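Long-range contacts in lasso peptide isopeptidase AtxE2 (Asticcacaulis excentricus, PDB 5TXE), which hydrolyses the isopeptide bond of the lasso peptides astexin-2 and astexin-3, recognising mainly their knotted loop and turning them into linear peptides: residues V151-A156 against Y171-V176; W207-R212 against N562-S567; E322-N327 against R404-N409; F657-M662 against D676-L681. The protein carries 1 engineered substitution. All coordinates share one frame; numbering follows the deposited sequence.

Contact 1: residues V151-A156 against Y171-V176; sequences VRVWRA and YDIEDV
Val151 meets both Asp172 and Ile173, partly through its backbone. Val151 N donates to Asp172 OD1 at 3.0 Å, almost straight, reaching the oxygen from above the carboxylate plane. Its carbonyl takes the N-H of Ile173, with Val151 O and Ile173 N 3.1 Å apart. The side chain then continues the contact. Val151 CB rests 3.8 Å from Asp172 CB. Val151 CG1, anti to the backbone N (chi1 -178°), reaches Ile173 O at 3.3 Å, while CG2 turns the other way and lies against CG of the Asp172 carboxylate. The valine crosses the aspartate at about a right angle. The two segments belong to adjacent four-stranded antiparallel blades of the beta-propeller expected in a prolyl oligopeptidase relative: strand 150-157 is third in its blade, and strand 173-178 leads the next. The short runs 151-156 and 173-176 point within 25° of each other. Further along, Val153 CG2 packs 3.7 Å from Ile173 CG2, and the Val153 and Val176 side chains come tip to tip, Val153 CG2 lying 3.9 Å from Val176 CB. Leu144 and Tyr186, from the neighbouring strand of each blade, also touch Ile173. A water sits between Val151 O and Tyr171 O.

Contact 2: residues W207-R212 against N562-S567; sequences WVYDER and NGPRIS
Tyr209 and Pro564 carry the apolar half of this contact. The phenol reaches Gly563 and Pro564 of helix 563-570: Tyr209 CE2 lies 4.0 Å from Pro564 CD, and Tyr209 OH comes to 3.6 Å from the CA of Gly563, where no side chain stands in the way. A trans chi1 of -178° carries the ring out from the loop toward the proline. Pro564 CG also meets Asp210 O at 3.8 Å.

The second group is van der Waals contact along a charged pair. Arg565 CB sits 3.5 Å from Glu211 O, and farther out NH2 of Arg565 packs 3.6 Å from Glu211 CG. Carboxylate and guanidinium planes are only 20° apart, yet Glu211 OE2 and Arg565 NH2 stay 5.0 Å from each other, too far for a salt bridge. Arg565 NH1 instead bonds to the carbonyl of Trp116. Replacing Arg565 with an alanine would probably leave that carbonyl without this donor and Glu211 without its nearby positive charge.

Polar bonds within the loop fix its shape: Asp210 OD1 accepts from Arg212 N, an Asx turn, and from Arg212 NE at 3.0 Å in a salt bridge. This loop, inserted between two strands of a propeller blade, thus lies beside Asn562, whose ND2 binds the peptide backbone; Asn562 and Trp116 both bind astexin-3 and matter for activity. The segments therefore meet by shape and a separated charge pair, while hydrogen bonds to Trp116, Tyr118 and His214 position them.

Contact 3: residues E322-N327 against R404-N409; sequences EGWASN and RLTLRN
The tight turn joining strands 315-322 and 328-335 of a propeller blade reaches across to strand 401-408, an edge strand of the alpha/beta-hydrolase sheet, so this surface contact bridges the two domains characteristic of the prolyl oligopeptidase family. Trp324 and Asn327 do the reaching. With chi1 at -174° the indole swings away from its own backbone N, which brings Trp324 CD1 to 3.6 Å from Thr406 CG2. Trp324 NE1 donates to Leu407 O at 3.2 Å; the acceptor lies near the indole plane, but the nitrogen stands well above the plane of that carbonyl, and the bond is bent. At the far end of the ring, Trp324 CH2 comes over one face of the Arg408 guanidinium, 3.7 Å from Arg408 NH2. The two planes are 67° apart, so the groups do not stack. Arg408 is pinned elsewhere, NH1 giving its bond to Gly412 O.

Asn327 faces Arg404 at the other end of segment 404-409. Arg404 NH1 comes to Asn327 OD1 at 3.0 Å, meeting a lone pair in the amide's own plane, while the amide and guanidinium planes stand nearly perpendicular. Asn327 O receives a second, weak bond from the same nitrogen. A salt bridge from Arg404 NE to Asp418 on the next strand helps hold the guanidinium in place. The amide is fixed in turn from within the turn: Trp324 O accepts both Asn327 N and Asn327 ND2, each at 2.9 Å.

Contact 4: residues F657-M662 against D676-L681; sequences FRFWLM and DRWRAL
Trp678 O is approached by two rings of the facing helix, in contacts and not bonds: Phe659 CZ lies 3.6 Å from it and Trp660 CH2 4.2 Å. That helix, 643-662, packs on the central sheet of the alpha/beta-hydrolase domain, and the C-terminal helix 672-684 lies outside it. The short axes cross at -33° and stay 11.6 Å apart, a wide gap bridged by aromatic side chains. The trans chi1 of 179° sends the Phe659 ring toward helix 672-684. Trp678 CB sits over the face of Phe659 in a CH-pi contact, 4.0 Å from the ring centroid, and the indole turns an edge toward the same ring in an offset edge-to-face pair. Phe659 CE1 lies 4.0 Å from CG of Arg679. An alanine at Phe659 removes the ring over which Trp678 CB sits, and is likely to open a gap between the helices and leave the indole edge without its aromatic partner. Glu629 accepts from Trp678 NE1, and Trp656 meets both Trp660 and Trp678 edge-to-face. Inside its own helix Phe659 CD2 stands 3.6 Å above the plane of the Trp660 ring, over its centre, while that indole's edge points at Leu681, Trp660 CZ2 lying 4.2 Å from Leu681 CB.

In the fold
Contact 1 is buried and lies between neighbouring propeller blades, contacts 2 and 3 are on the surface, and contact 4 is partly buried. Contacts 2 and 3 both join the propeller region to the hydrolase domain, yet their centres are 43 Å apart and their chemistry differs: side-chain hydrogen bonds cross in contact 3, whereas contact 2, beside the peptide site, has packing alone. Contacts 2, 3 and 4 all involve the hydrolase domain, through a helix near the peptide, an edge strand and an outer helix pair; contact 4 relies on aromatic rings. Contact 1 combines a backbone pair, a carboxylate bond and branched aliphatic side chains. Contacts 1 and 4 lie on opposite sides of the chain's centre.

Contact 1: residues V151-A156 against Y171-V176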
# COMPACT_ATOMS: atom_id res chain seq x y z
N VAL A 151 -1.67 22.30 -3.74
CA VAL A 151 -2.39 21.88 -2.54
C VAL A 151 -2.73 23.08 -1.63
O VAL A 151 -1.85 23.81 -1.13
CB VAL A 151 -1.55 20.91 -1.72
CG1 VAL A 151 -2.33 20.44 -0.50
CG2 VAL A 151 -1.19 19.70 -2.59
N ARG A 152 -4.00 23.23 -1.39
CA ARG A 152 -4.51 24.33 -0.56
C ARG A 152 -5.25 23.73 0.64
O ARG A 152 -5.60 22.54 0.64
CB ARG A 152 -5.53 25.10 -1.36
CG ARG A 152 -4.96 25.76 -2.61
CD ARG A 152 -6.04 26.55 -3.38
NE ARG A 152 -5.48 27.12 -4.59
CZ ARG A 152 -5.19 26.43 -5.69
NH1 ARG A 152 -5.40 25.12 -5.79
NH2 ARG A 152 -4.63 27.06 -6.68
N VAL A 153 -5.55 24.57 1.63
CA VAL A 153 -6.49 24.19 2.68
C VAL A 153 -7.89 24.65 2.29
O VAL A 153 -8.08 25.83 1.93
CB VAL A 153 -6.13 24.80 4.03
CG1 VAL A 153 -7.15 24.38 5.05
CG2 VAL A 153 -4.74 24.35 4.46
N TRP A 154 -8.83 23.74 2.37
CA TRP A 154 -10.18 24.05 2.14
C TRP A 154 -10.93 23.96 3.47
O TRP A 154 -10.54 23.24 4.37
CB TRP A 154 -10.83 23.08 1.12
CG TRP A 154 -10.45 23.37 -0.34
CD1 TRP A 154 -9.20 23.44 -0.84
CD2 TRP A 154 -11.33 23.61 -1.44
NE1 TRP A 154 -9.23 23.73 -2.18
CE2 TRP A 154 -10.53 23.82 -2.57
CE3 TRP A 154 -12.73 23.66 -1.57
CZ2 TRP A 154 -11.07 24.05 -3.84
CZ3 TRP A 154 -13.26 23.94 -2.83
CH2 TRP A 154 -12.43 24.15 -3.94
N ARG A 155 -12.03 24.70 3.53
CA ARG A 155 -12.94 24.73 4.66
C ARG A 155 -14.33 24.40 4.21
O ARG A 155 -14.81 24.99 3.27
CB ARG A 155 -12.93 26.13 5.24
CG ARG A 155 -13.91 26.33 6.38
CD ARG A 155 -13.71 27.74 6.85
NE ARG A 155 -14.62 28.06 7.92
CZ ARG A 155 -15.79 28.65 7.74
NH1 ARG A 155 -16.18 29.01 6.51
NH2 ARG A 155 -16.58 28.89 8.79
N ALA A 156 -14.96 23.44 4.84
CA ALA A 156 -16.28 23.01 4.44
C ALA A 156 -17.28 23.13 5.61
O ALA A 156 -16.96 22.79 6.74
CB ALA A 156 -16.25 21.57 3.97
N TYR A 171 3.80 27.56 -2.05
CA TYR A 171 4.19 26.17 -1.82
C TYR A 171 2.95 25.39 -1.50
O TYR A 171 1.88 25.98 -1.09
CB TYR A 171 5.21 26.11 -0.70
CG TYR A 171 4.84 26.87 0.55
CD1 TYR A 171 5.18 28.22 0.72
CD2 TYR A 171 4.20 26.24 1.57
CE1 TYR A 171 4.86 28.91 1.87
CE2 TYR A 171 3.86 26.92 2.73
CZ TYR A 171 4.19 28.26 2.87
OH TYR A 171 3.88 28.90 4.02
N ASP A 172 3.03 24.08 -1.71
CA ASP A 172 1.94 23.21 -1.29
C ASP A 172 1.81 23.22 0.25
O ASP A 172 2.83 23.08 0.96
CB ASP A 172 2.15 21.75 -1.71
CG ASP A 172 2.05 21.55 -3.23
OD1 ASP A 172 1.29 22.28 -3.96
OD2 ASP A 172 2.71 20.59 -3.65
N ILE A 173 0.57 23.29 0.74
CA ILE A 173 0.38 23.20 2.17
C ILE A 173 0.51 21.72 2.52
O ILE A 173 -0.10 20.88 1.84
CB ILE A 173 -0.99 23.66 2.60
CG1 ILE A 173 -1.30 25.09 2.13
CG2 ILE A 173 -1.12 23.55 4.12
CD1 ILE A 173 -0.15 26.05 2.28
N GLU A 174 1.20 21.41 3.61
CA GLU A 174 1.46 20.00 4.01
C GLU A 174 0.63 19.53 5.17
O GLU A 174 0.49 18.34 5.34
CB GLU A 174 2.95 19.79 4.31
CG GLU A 174 3.76 19.90 3.01
CD GLU A 174 5.27 19.87 3.16
OE1 GLU A 174 5.79 19.48 4.25
OE2 GLU A 174 5.96 20.23 2.16
N ASP A 175 0.08 20.45 5.98
CA ASP A 175 -0.76 20.07 7.11
C ASP A 175 -1.45 21.32 7.65
O ASP A 175 -1.04 22.44 7.40
CB ASP A 175 0.10 19.48 8.25
CG ASP A 175 -0.67 18.48 9.11
OD1 ASP A 175 -1.91 18.27 8.97
OD2 ASP A 175 -0.03 17.91 10.01
N VAL A 176 -2.47 21.07 8.45
CA VAL A 176 -3.30 22.11 9.01
C VAL A 176 -4.03 21.60 10.28
O VAL A 176 -4.38 20.41 10.36
CB VAL A 176 -4.32 22.57 7.94
CG1 VAL A 176 -5.27 21.41 7.57
CG2 VAL A 176 -5.11 23.78 8.43
O HOH W 1 -0.64 26.20 -1.34

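Contact 2: residues W207-R212 against N562-S567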
# COMPACT_ATOMS: atom_id res chain seq x y z
N TRP A 207 24.59 21.32 -15.29
CA TRP A 207 24.66 20.77 -13.98
C TRP A 207 25.64 19.63 -13.96
O TRP A 207 25.62 18.75 -14.84
CB TRP A 207 23.30 20.17 -13.63
CG TRP A 207 22.12 21.09 -13.55
CD1 TRP A 207 21.94 22.14 -12.71
CD2 TRP A 207 20.87 20.90 -14.26
NE1 TRP A 207 20.69 22.66 -12.89
CE2 TRP A 207 20.01 21.93 -13.82
CE3 TRP A 207 20.44 20.03 -15.24
CZ2 TRP A 207 18.75 22.10 -14.36
CZ3 TRP A 207 19.17 20.18 -15.75
CH2 TRP A 207 18.33 21.22 -15.31
N VAL A 208 26.45 19.57 -12.92
CA VAL A 208 27.35 18.42 -12.75
C VAL A 208 26.50 17.19 -12.36
O VAL A 208 25.76 17.23 -11.38
CB VAL A 208 28.34 18.61 -11.58
CG1 VAL A 208 29.28 17.41 -11.51
CG2 VAL A 208 29.15 19.84 -11.77
N TYR A 209 26.69 16.09 -13.07
CA TYR A 209 26.00 14.86 -12.72
C TYR A 209 26.63 14.26 -11.47
O TYR A 209 27.78 13.84 -11.50
CB TYR A 209 26.09 13.84 -13.85
CG TYR A 209 25.34 12.55 -13.58
CD1 TYR A 209 23.96 12.50 -13.61
CD2 TYR A 209 26.01 11.38 -13.32
CE1 TYR A 209 23.26 11.33 -13.35
CE2 TYR A 209 25.32 10.22 -13.05
CZ TYR A 209 23.94 10.21 -13.10
OH TYR A 209 23.29 9.06 -12.85
N ASP A 210 25.85 14.20 -10.40
CA ASP A 210 26.33 13.84 -9.07
C ASP A 210 25.11 13.31 -8.27
O ASP A 210 24.10 12.82 -8.84
CB ASP A 210 26.99 15.06 -8.41
CG ASP A 210 25.99 16.28 -8.20
OD1 ASP A 210 24.75 16.14 -8.39
OD2 ASP A 210 26.47 17.39 -7.83
N GLU A 211 25.21 13.42 -6.96
CA GLU A 211 24.28 12.85 -6.00
C GLU A 211 22.89 13.47 -6.10
O GLU A 211 21.97 12.96 -5.46
CB GLU A 211 24.84 12.97 -4.54
CG GLU A 211 24.77 14.39 -3.86
CD GLU A 211 25.91 15.38 -4.18
OE1 GLU A 211 26.89 15.02 -4.92
OE2 GLU A 211 25.85 16.54 -3.68
N ARG A 212 22.71 14.53 -6.88
CA ARG A 212 21.37 15.12 -7.01
C ARG A 212 20.46 14.39 -8.03
O ARG A 212 19.27 14.62 -8.03
CB ARG A 212 21.46 16.59 -7.35
CG ARG A 212 22.23 17.45 -6.33
CD ARG A 212 22.50 18.82 -6.88
NE ARG A 212 23.32 18.74 -8.07
CZ ARG A 212 23.59 19.77 -8.88
NH1 ARG A 212 23.08 20.97 -8.63
NH2 ARG A 212 24.38 19.60 -9.94
N ASN A 562 19.49 4.49 -10.87
CA ASN A 562 19.25 5.12 -9.61
C ASN A 562 20.12 6.34 -9.37
O ASN A 562 19.80 7.10 -8.51
CB ASN A 562 19.49 4.14 -8.45
CG ASN A 562 18.27 3.30 -8.12
OD1 ASN A 562 17.13 3.71 -8.30
ND2 ASN A 562 18.52 2.10 -7.65
N GLY A 563 21.24 6.47 -10.08
CA GLY A 563 22.21 7.53 -9.79
C GLY A 563 23.03 7.22 -8.56
O GLY A 563 22.70 6.32 -7.79
N PRO A 564 24.06 8.03 -8.31
CA PRO A 564 25.07 7.56 -7.35
C PRO A 564 24.66 7.57 -5.91
O PRO A 564 25.14 6.76 -5.12
CB PRO A 564 26.26 8.49 -7.58
CG PRO A 564 25.83 9.46 -8.62
CD PRO A 564 24.57 9.01 -9.27
N ARG A 565 23.72 8.43 -5.57
CA ARG A 565 23.24 8.52 -4.19
C ARG A 565 22.44 7.29 -3.75
O ARG A 565 22.77 6.64 -2.76
CB ARG A 565 22.42 9.76 -4.04
CG ARG A 565 21.55 9.93 -2.82
CD ARG A 565 22.33 9.80 -1.55
NE ARG A 565 23.21 10.92 -1.36
CZ ARG A 565 22.85 12.10 -0.87
NH1 ARG A 565 21.59 12.34 -0.56
NH2 ARG A 565 23.77 13.05 -0.71
N ILE A 566 21.36 6.98 -4.46
CA ILE A 566 20.59 5.83 -4.12
C ILE A 566 21.36 4.53 -4.35
O ILE A 566 21.23 3.61 -3.55
CB ILE A 566 19.23 5.82 -4.82
CG1 ILE A 566 18.34 6.91 -4.18
CG2 ILE A 566 18.51 4.49 -4.63
CD1 ILE A 566 17.12 7.24 -5.03
N SER A 567 22.11 4.47 -5.46
CA SER A 567 22.93 3.32 -5.73
C SER A 567 23.85 2.98 -4.53
O SER A 567 23.94 1.83 -4.09
CB SER A 567 23.76 3.52 -6.99
OG SER A 567 24.70 2.45 -7.11

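Contact 3: residues E322-N327 against R404-N409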
# COMPACT_ATOMS: atom_id res chain seq x y z
N GLU A 322 -3.01 -11.82 15.04
CA GLU A 322 -2.81 -13.12 15.67
C GLU A 322 -3.33 -14.27 14.78
O GLU A 322 -3.78 -14.04 13.67
CB GLU A 322 -3.50 -13.14 17.06
CG GLU A 322 -4.99 -12.91 17.02
CD GLU A 322 -5.60 -12.92 18.43
OE1 GLU A 322 -5.00 -12.31 19.34
OE2 GLU A 322 -6.69 -13.52 18.61
N GLY A 323 -3.26 -15.49 15.28
CA GLY A 323 -3.64 -16.69 14.58
C GLY A 323 -2.48 -17.20 13.72
O GLY A 323 -1.39 -16.62 13.72
N TRP A 324 -2.71 -18.26 12.96
CA TRP A 324 -1.68 -18.83 12.09
C TRP A 324 -1.10 -17.74 11.14
O TRP A 324 -1.85 -17.03 10.44
CB TRP A 324 -2.29 -19.94 11.27
CG TRP A 324 -1.32 -20.70 10.43
CD1 TRP A 324 -1.03 -20.49 9.13
CD2 TRP A 324 -0.59 -21.87 10.82
NE1 TRP A 324 -0.15 -21.43 8.68
CE2 TRP A 324 0.16 -22.28 9.70
CE3 TRP A 324 -0.48 -22.59 12.01
CZ2 TRP A 324 1.00 -23.39 9.73
CZ3 TRP A 324 0.35 -23.70 12.05
CH2 TRP A 324 1.09 -24.09 10.91
N ALA A 325 0.21 -17.59 11.14
CA ALA A 325 0.87 -16.62 10.27
C ALA A 325 0.27 -15.24 10.46
O ALA A 325 0.23 -14.47 9.53
CB ALA A 325 0.73 -17.04 8.80
N SER A 326 -0.22 -14.94 11.66
CA SER A 326 -0.82 -13.64 11.96
C SER A 326 -1.97 -13.27 11.04
O SER A 326 -2.20 -12.10 10.81
CB SER A 326 0.24 -12.51 11.89
OG SER A 326 1.16 -12.70 12.93
N ASN A 327 -2.70 -14.24 10.53
CA ASN A 327 -3.72 -13.92 9.53
C ASN A 327 -4.96 -13.13 10.02
O ASN A 327 -5.67 -12.51 9.21
CB ASN A 327 -4.15 -15.17 8.80
CG ASN A 327 -5.18 -15.98 9.55
OD1 ASN A 327 -6.36 -15.88 9.28
ND2 ASN A 327 -4.73 -16.76 10.50
N ARG A 404 -9.39 -19.56 2.70
CA ARG A 404 -8.06 -19.28 3.21
C ARG A 404 -7.24 -20.53 3.39
O ARG A 404 -7.69 -21.43 4.05
CB ARG A 404 -8.14 -18.60 4.54
CG ARG A 404 -6.77 -18.20 5.06
CD ARG A 404 -6.86 -16.93 5.88
NE ARG A 404 -7.07 -15.74 5.06
CZ ARG A 404 -7.03 -14.49 5.52
NH1 ARG A 404 -6.77 -14.23 6.81
NH2 ARG A 404 -7.23 -13.49 4.69
N LEU A 405 -6.04 -20.55 2.79
CA LEU A 405 -5.11 -21.67 2.81
C LEU A 405 -4.08 -21.41 3.88
O LEU A 405 -3.66 -20.26 4.08
CB LEU A 405 -4.31 -21.81 1.49
CG LEU A 405 -5.06 -21.97 0.18
CD1 LEU A 405 -4.08 -21.83 -0.98
CD2 LEU A 405 -5.74 -23.31 0.12
N THR A 406 -3.61 -22.50 4.49
CA THR A 406 -2.57 -22.45 5.47
C THR A 406 -1.65 -23.61 5.35
O THR A 406 -2.05 -24.75 5.07
CB THR A 406 -3.14 -22.48 6.90
OG1 THR A 406 -3.94 -23.64 7.05
CG2 THR A 406 -4.00 -21.22 7.22
N LEU A 407 -0.38 -23.32 5.53
CA LEU A 407 0.59 -24.35 5.55
C LEU A 407 1.86 -23.85 6.25
O LEU A 407 1.99 -22.65 6.59
CB LEU A 407 0.88 -24.89 4.15
CG LEU A 407 1.46 -23.97 3.06
CD1 LEU A 407 2.96 -23.71 3.22
CD2 LEU A 407 1.20 -24.66 1.71
N ARG A 408 2.76 -24.79 6.53
CA ARG A 408 4.02 -24.45 7.09
C ARG A 408 4.91 -24.76 5.94
O ARG A 408 4.72 -25.78 5.30
CB ARG A 408 4.36 -25.30 8.29
CG ARG A 408 5.57 -24.77 9.05
CD ARG A 408 5.88 -25.58 10.30
NE ARG A 408 4.91 -25.44 11.39
CZ ARG A 408 4.86 -24.43 12.24
NH1 ARG A 408 5.68 -23.38 12.13
NH2 ARG A 408 3.95 -24.42 13.20
N ASN A 409 5.83 -23.86 5.64
CA ASN A 409 6.67 -24.05 4.49
C ASN A 409 7.87 -24.89 4.86
O ASN A 409 8.07 -25.21 6.04
CB ASN A 409 7.02 -22.70 3.81
CG ASN A 409 8.06 -21.87 4.53
OD1 ASN A 409 8.73 -22.32 5.43
ND2 ASN A 409 8.17 -20.58 4.13

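Contact 4: residues F657-M662 against D676-L681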
# COMPACT_ATOMS: atom_id res chain seq x y z
N PHE A 657 -3.15 -13.89 -19.88
CA PHE A 657 -3.29 -15.21 -19.28
C PHE A 657 -4.30 -16.13 -20.00
O PHE A 657 -4.05 -17.32 -20.17
CB PHE A 657 -3.57 -15.11 -17.82
CG PHE A 657 -2.37 -14.70 -16.99
CD1 PHE A 657 -1.20 -15.36 -17.11
CD2 PHE A 657 -2.43 -13.61 -16.17
CE1 PHE A 657 -0.09 -14.95 -16.39
CE2 PHE A 657 -1.34 -13.21 -15.43
CZ PHE A 657 -0.18 -13.90 -15.51
N ARG A 658 -5.39 -15.58 -20.51
CA ARG A 658 -6.30 -16.38 -21.34
C ARG A 658 -5.61 -16.91 -22.59
O ARG A 658 -5.84 -18.06 -22.99
CB ARG A 658 -7.53 -15.61 -21.77
CG ARG A 658 -8.48 -15.35 -20.63
CD ARG A 658 -9.76 -14.64 -21.09
NE ARG A 658 -10.63 -15.57 -21.78
CZ ARG A 658 -11.21 -15.39 -22.96
NH1 ARG A 658 -11.13 -14.24 -23.64
NH2 ARG A 658 -11.93 -16.38 -23.45
N PHE A 659 -4.75 -16.08 -23.19
CA PHE A 659 -4.06 -16.47 -24.39
C PHE A 659 -3.06 -17.59 -24.11
O PHE A 659 -3.09 -18.61 -24.79
CB PHE A 659 -3.37 -15.24 -25.07
CG PHE A 659 -2.59 -15.57 -26.34
CD1 PHE A 659 -3.20 -15.64 -27.55
CD2 PHE A 659 -1.24 -15.84 -26.27
CE1 PHE A 659 -2.48 -15.98 -28.69
CE2 PHE A 659 -0.52 -16.13 -27.40
CZ PHE A 659 -1.13 -16.20 -28.60
N TRP A 660 -2.18 -17.42 -23.13
CA TRP A 660 -1.13 -18.36 -22.93
C TRP A 660 -1.53 -19.53 -22.11
O TRP A 660 -0.96 -20.60 -22.31
CB TRP A 660 0.04 -17.73 -22.24
CG TRP A 660 0.69 -16.65 -23.05
CD1 TRP A 660 0.58 -15.31 -22.87
CD2 TRP A 660 1.59 -16.85 -24.14
NE1 TRP A 660 1.39 -14.65 -23.77
CE2 TRP A 660 2.00 -15.58 -24.57
CE3 TRP A 660 2.07 -17.99 -24.79
CZ2 TRP A 660 2.88 -15.41 -25.61
CZ3 TRP A 660 2.93 -17.83 -25.84
CH2 TRP A 660 3.33 -16.53 -26.25
N LEU A 661 -2.47 -19.37 -21.17
CA LEU A 661 -2.84 -20.49 -20.30
C LEU A 661 -4.12 -21.18 -20.69
O LEU A 661 -4.32 -22.27 -20.23
CB LEU A 661 -2.97 -20.06 -18.85
CG LEU A 661 -1.77 -19.37 -18.25
CD1 LEU A 661 -2.09 -18.95 -16.82
CD2 LEU A 661 -0.50 -20.17 -18.24
N MET A 662 -5.00 -20.55 -21.48
CA MET A 662 -6.22 -21.18 -21.99
C MET A 662 -6.26 -21.30 -23.51
O MET A 662 -7.19 -21.91 -24.01
CB MET A 662 -7.48 -20.41 -21.53
CG MET A 662 -7.74 -20.46 -20.02
SD MET A 662 -9.09 -19.38 -19.61
CE MET A 662 -9.38 -19.68 -17.90
N ASP A 676 -2.47 -10.58 -33.10
CA ASP A 676 -1.40 -10.76 -34.13
C ASP A 676 -0.02 -10.78 -33.49
O ASP A 676 0.81 -11.65 -33.75
CB ASP A 676 -1.44 -9.66 -35.20
CG ASP A 676 -2.68 -9.75 -36.11
OD1 ASP A 676 -3.37 -10.81 -36.13
OD2 ASP A 676 -2.98 -8.73 -36.79
N ARG A 677 0.25 -9.80 -32.65
CA ARG A 677 1.53 -9.70 -32.01
C ARG A 677 1.81 -10.92 -31.14
O ARG A 677 2.88 -11.47 -31.16
CB ARG A 677 1.49 -8.49 -31.11
CG ARG A 677 2.37 -7.34 -31.47
CD ARG A 677 2.43 -6.42 -30.27
NE ARG A 677 1.24 -5.67 -30.30
CZ ARG A 677 0.37 -5.40 -29.33
NH1 ARG A 677 0.49 -5.81 -28.07
NH2 ARG A 677 -0.65 -4.64 -29.68
N TRP A 678 0.83 -11.34 -30.35
CA TRP A 678 1.04 -12.42 -29.43
C TRP A 678 1.15 -13.77 -30.16
O TRP A 678 1.93 -14.64 -29.76
CB TRP A 678 -0.05 -12.45 -28.38
CG TRP A 678 -0.10 -11.24 -27.50
CD1 TRP A 678 0.78 -10.21 -27.48
CD2 TRP A 678 -1.07 -10.95 -26.52
NE1 TRP A 678 0.41 -9.29 -26.56
CE2 TRP A 678 -0.75 -9.70 -25.97
CE3 TRP A 678 -2.21 -11.62 -26.06
CZ2 TRP A 678 -1.47 -9.14 -24.96
CZ3 TRP A 678 -2.95 -11.02 -25.03
CH2 TRP A 678 -2.57 -9.82 -24.49
N ARG A 679 0.45 -13.91 -31.28
CA ARG A 679 0.67 -15.13 -32.12
C ARG A 679 2.08 -15.17 -32.66
O ARG A 679 2.74 -16.22 -32.63
CB ARG A 679 -0.37 -15.24 -33.23
CG ARG A 679 -1.69 -15.70 -32.65
CD ARG A 679 -2.74 -16.11 -33.67
NE ARG A 679 -3.37 -14.93 -34.22
CZ ARG A 679 -4.53 -14.41 -33.82
NH1 ARG A 679 -5.32 -14.98 -32.89
NH2 ARG A 679 -4.91 -13.29 -34.39
N ALA A 680 2.60 -14.00 -33.05
CA ALA A 680 3.98 -13.96 -33.48
C ALA A 680 4.92 -14.29 -32.32
O ALA A 680 5.97 -14.90 -32.55
CB ALA A 680 4.33 -12.60 -34.11
N LEU A 681 4.61 -13.86 -31.10
CA LEU A 681 5.49 -14.20 -29.98
C LEU A 681 5.53 -15.73 -29.77
O LEU A 681 6.56 -16.32 -29.49
CB LEU A 681 5.04 -13.53 -28.68
CG LEU A 681 5.17 -12.01 -28.60
CD1 LEU A 681 4.68 -11.54 -27.25
CD2 LEU A 681 6.61 -11.51 -28.82